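Local coordinates for protein GCN5-related N-acetyltransferase (Kribbella flavida, PDB 4MY3) that probably transfers acetyl groups from acetyl-CoA to amino groups, perhaps those of aminoglycosides, at residues D305-D310 against S317-L322. Numbering follows the deposited sequence.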
loop_
_atom_site.group_PDB
_atom_site.type_symbol
_atom_site.label_atom_id
_atom_site.label_comp_id
_atom_site.label_asym_id
_atom_site.label_seq_id
_atom_site.Cartn_x
_atom_site.Cartn_y
_atom_site.Cartn_z
ATOM N N ASP B 305 -34.244 19.815 40.658
ATOM C CA ASP B 305 -35.281 20.059 39.661
ATOM C C ASP B 305 -34.658 20.163 38.269
ATOM O O ASP B 305 -33.599 20.774 38.096
ATOM C CB ASP B 305 -36.069 21.327 39.993
ATOM C CG ASP B 305 -37.257 21.066 40.911
ATOM O OD1 ASP B 305 -37.198 20.129 41.742
ATOM O OD2 ASP B 305 -38.253 21.813 40.797
ATOM N N LEU B 306 -35.307 19.537 37.293
ATOM C CA LEU B 306 -34.852 19.542 35.912
ATOM C C LEU B 306 -35.956 20.132 35.055
ATOM O O LEU B 306 -37.120 19.787 35.232
ATOM C CB LEU B 306 -34.618 18.114 35.441
ATOM C CG LEU B 306 -33.484 17.279 36.016
ATOM C CD1 LEU B 306 -33.637 15.856 35.503
ATOM C CD2 LEU B 306 -32.117 17.855 35.612
ATOM N N LEU B 307 -35.616 21.005 34.116
ATOM C CA LEU B 307 -36.634 21.505 33.199
ATOM C C LEU B 307 -36.440 20.908 31.807
ATOM O O LEU B 307 -35.535 21.312 31.078
ATOM C CB LEU B 307 -36.638 23.033 33.143
ATOM C CG LEU B 307 -37.699 23.642 32.217
ATOM C CD1 LEU B 307 -39.107 23.309 32.690
ATOM C CD2 LEU B 307 -37.523 25.139 32.116
ATOM N N ILE B 308 -37.281 19.930 31.459
ATOM C CA ILE B 308 -37.184 19.238 30.172
ATOM C C ILE B 308 -37.981 19.960 29.090
ATOM O O ILE B 308 -39.204 20.062 29.165
ATOM C CB ILE B 308 -37.669 17.769 30.253
ATOM C CG1 ILE B 308 -36.834 16.976 31.265
ATOM C CG2 ILE B 308 -37.610 17.115 28.878
ATOM C CD1 ILE B 308 -37.303 15.542 31.500
ATOM N N ASP B 309 -37.277 20.465 28.084
ATOM C CA ASP B 309 -37.914 21.118 26.948
ATOM C C ASP B 309 -37.858 20.199 25.738
ATOM O O ASP B 309 -36.851 20.170 25.047
ATOM C CB ASP B 309 -37.170 22.406 26.643
ATOM C CG ASP B 309 -37.830 23.221 25.564
ATOM O OD1 ASP B 309 -37.169 24.158 25.072
ATOM O OD2 ASP B 309 -39.005 22.955 25.215
ATOM N N ASP B 310 -38.928 19.445 25.488
ATOM C CA ASP B 310 -38.928 18.432 24.423
ATOM C C ASP B 310 -40.224 18.407 23.623
ATOM O O ASP B 310 -41.081 17.556 23.872
ATOM C CB ASP B 310 -38.697 17.022 25.006
ATOM C CG ASP B 310 -38.522 15.944 23.924
ATOM O OD1 ASP B 310 -38.371 14.745 24.274
ATOM O OD2 ASP B 310 -38.531 16.290 22.726
ATOM N N SER B 317 -42.229 16.821 28.589
ATOM C CA SER B 317 -41.804 18.196 28.741
ATOM C C SER B 317 -42.256 18.736 30.078
ATOM O O SER B 317 -43.124 18.156 30.727
ATOM C CB SER B 317 -42.360 19.056 27.625
ATOM O OG SER B 317 -41.455 19.097 26.541
ATOM N N GLY B 318 -41.656 19.850 30.495
ATOM C CA GLY B 318 -42.019 20.498 31.746
ATOM C C GLY B 318 -40.996 20.376 32.860
ATOM O O GLY B 318 -39.893 19.888 32.651
ATOM N N ARG B 319 -41.369 20.823 34.053
ATOM C CA ARG B 319 -40.447 20.828 35.177
ATOM C C ARG B 319 -40.621 19.546 35.946
ATOM O O ARG B 319 -41.747 19.118 36.180
ATOM C CB ARG B 319 -40.697 22.029 36.090
ATOM C CG ARG B 319 -39.415 22.690 36.564
ATOM C CD ARG B 319 -39.610 23.441 37.863
ATOM N NE ARG B 319 -38.870 24.697 37.859
ATOM C CZ ARG B 319 -38.050 25.091 38.825
ATOM N NH1 ARG B 319 -37.432 26.257 38.715
ATOM N NH2 ARG B 319 -37.851 24.327 39.895
ATOM N N TRP B 320 -39.506 18.930 36.331
ATOM C CA TRP B 320 -39.530 17.646 37.030
ATOM C C TRP B 320 -38.606 17.657 38.240
ATOM O O TRP B 320 -37.688 18.468 38.320
ATOM C CB TRP B 320 -39.132 16.509 36.084
ATOM C CG TRP B 320 -40.049 16.359 34.910
ATOM C CD1 TRP B 320 -40.048 17.106 33.769
ATOM C CD2 TRP B 320 -41.103 15.398 34.758
ATOM N NE1 TRP B 320 -41.039 16.673 32.914
ATOM C CE2 TRP B 320 -41.697 15.625 33.498
ATOM C CE3 TRP B 320 -41.596 14.367 35.558
ATOM C CZ2 TRP B 320 -42.768 14.865 33.029
ATOM C CZ3 TRP B 320 -42.654 13.608 35.086
ATOM C CH2 TRP B 320 -43.229 13.859 33.839
ATOM N N HIS B 321 -38.846 16.756 39.185
ATOM C CA HIS B 321 -37.918 16.606 40.299
ATOM C C HIS B 321 -37.189 15.263 40.260
ATOM O O HIS B 321 -37.817 14.222 40.137
ATOM C CB HIS B 321 -38.624 16.782 41.646
ATOM C CG HIS B 321 -37.702 16.660 42.817
ATOM N ND1 HIS B 321 -36.948 17.715 43.281
ATOM C CD2 HIS B 321 -37.382 15.598 43.594
ATOM C CE1 HIS B 321 -36.213 17.313 44.303
ATOM N NE2 HIS B 321 -36.457 16.032 44.512
ATOM N N LEU B 322 -35.864 15.296 40.368
ATOM C CA LEU B 322 -35.069 14.071 40.377
ATOM C C LEU B 322 -34.692 13.721 41.807
ATOM O O LEU B 322 -34.044 14.512 42.497
ATOM C CB LEU B 322 -33.792 14.230 39.549
ATOM C CG LEU B 322 -33.227 13.003 38.813
ATOM C CD1 LEU B 322 -31.702 13.038 38.731
ATOM C CD2 LEU B 322 -33.702 11.665 39.384
#
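A β-hairpin in the region assigned to the sterol carrier protein family joins 305-310 to 317-322, and it illustrates how an antiparallel ladder can carry a mainly polar and an apolar face at once. L306 and W320 form one hydrogen-bonded pair, in which L306 N to W320 O and W320 N to L306 O are each 2.8 Å; I308 and G318 form the next, bonding through both N and O. Beyond the ladder, at the loop end, the backbone N of D310 donates to the hydroxyl OG of S317 over 2.8 Å, so a side chain continues the cross-strand bonding where the strand pairing stops.

The face bearing D305, L307, R319 and H321 is largely polar. Here the carboxylate of D305 is divided between two basic partners on the other strand. OD1 takes ND1-H of H321 at 2.9 Å in a nearly straight bond (163°), lying in the imidazole plane, while the carboxylate itself is turned 73° from the ring. CG of H321 anti to the backbone N (chi1 -179°) sets the ring beside D305, and its rotation about CB-CG turns ND1 to the acid. OD2 of D305 receives NH2 of R319 at 2.7 Å in a salt bridge, from the anti side but tilted out of the carboxylate plane, in a more bent bond; S334 also bonds this oxygen, and E303 holds NE2 of H321. CD1 of L307 lies 3.9 Å from CG of R319.

The other face is apolar: CD1 of I308 approaches CD1 of the W320 indole obliquely, at 3.9 Å. L331 touches both L306 and W320, and helix 287-293 adds A287 against I308 and P288 against W320. Strand 302-308 is the middle of the mixed five-stranded sheet, between antiparallel 318-325 and parallel 341-343; 328-333 lies antiparallel beyond 318-325.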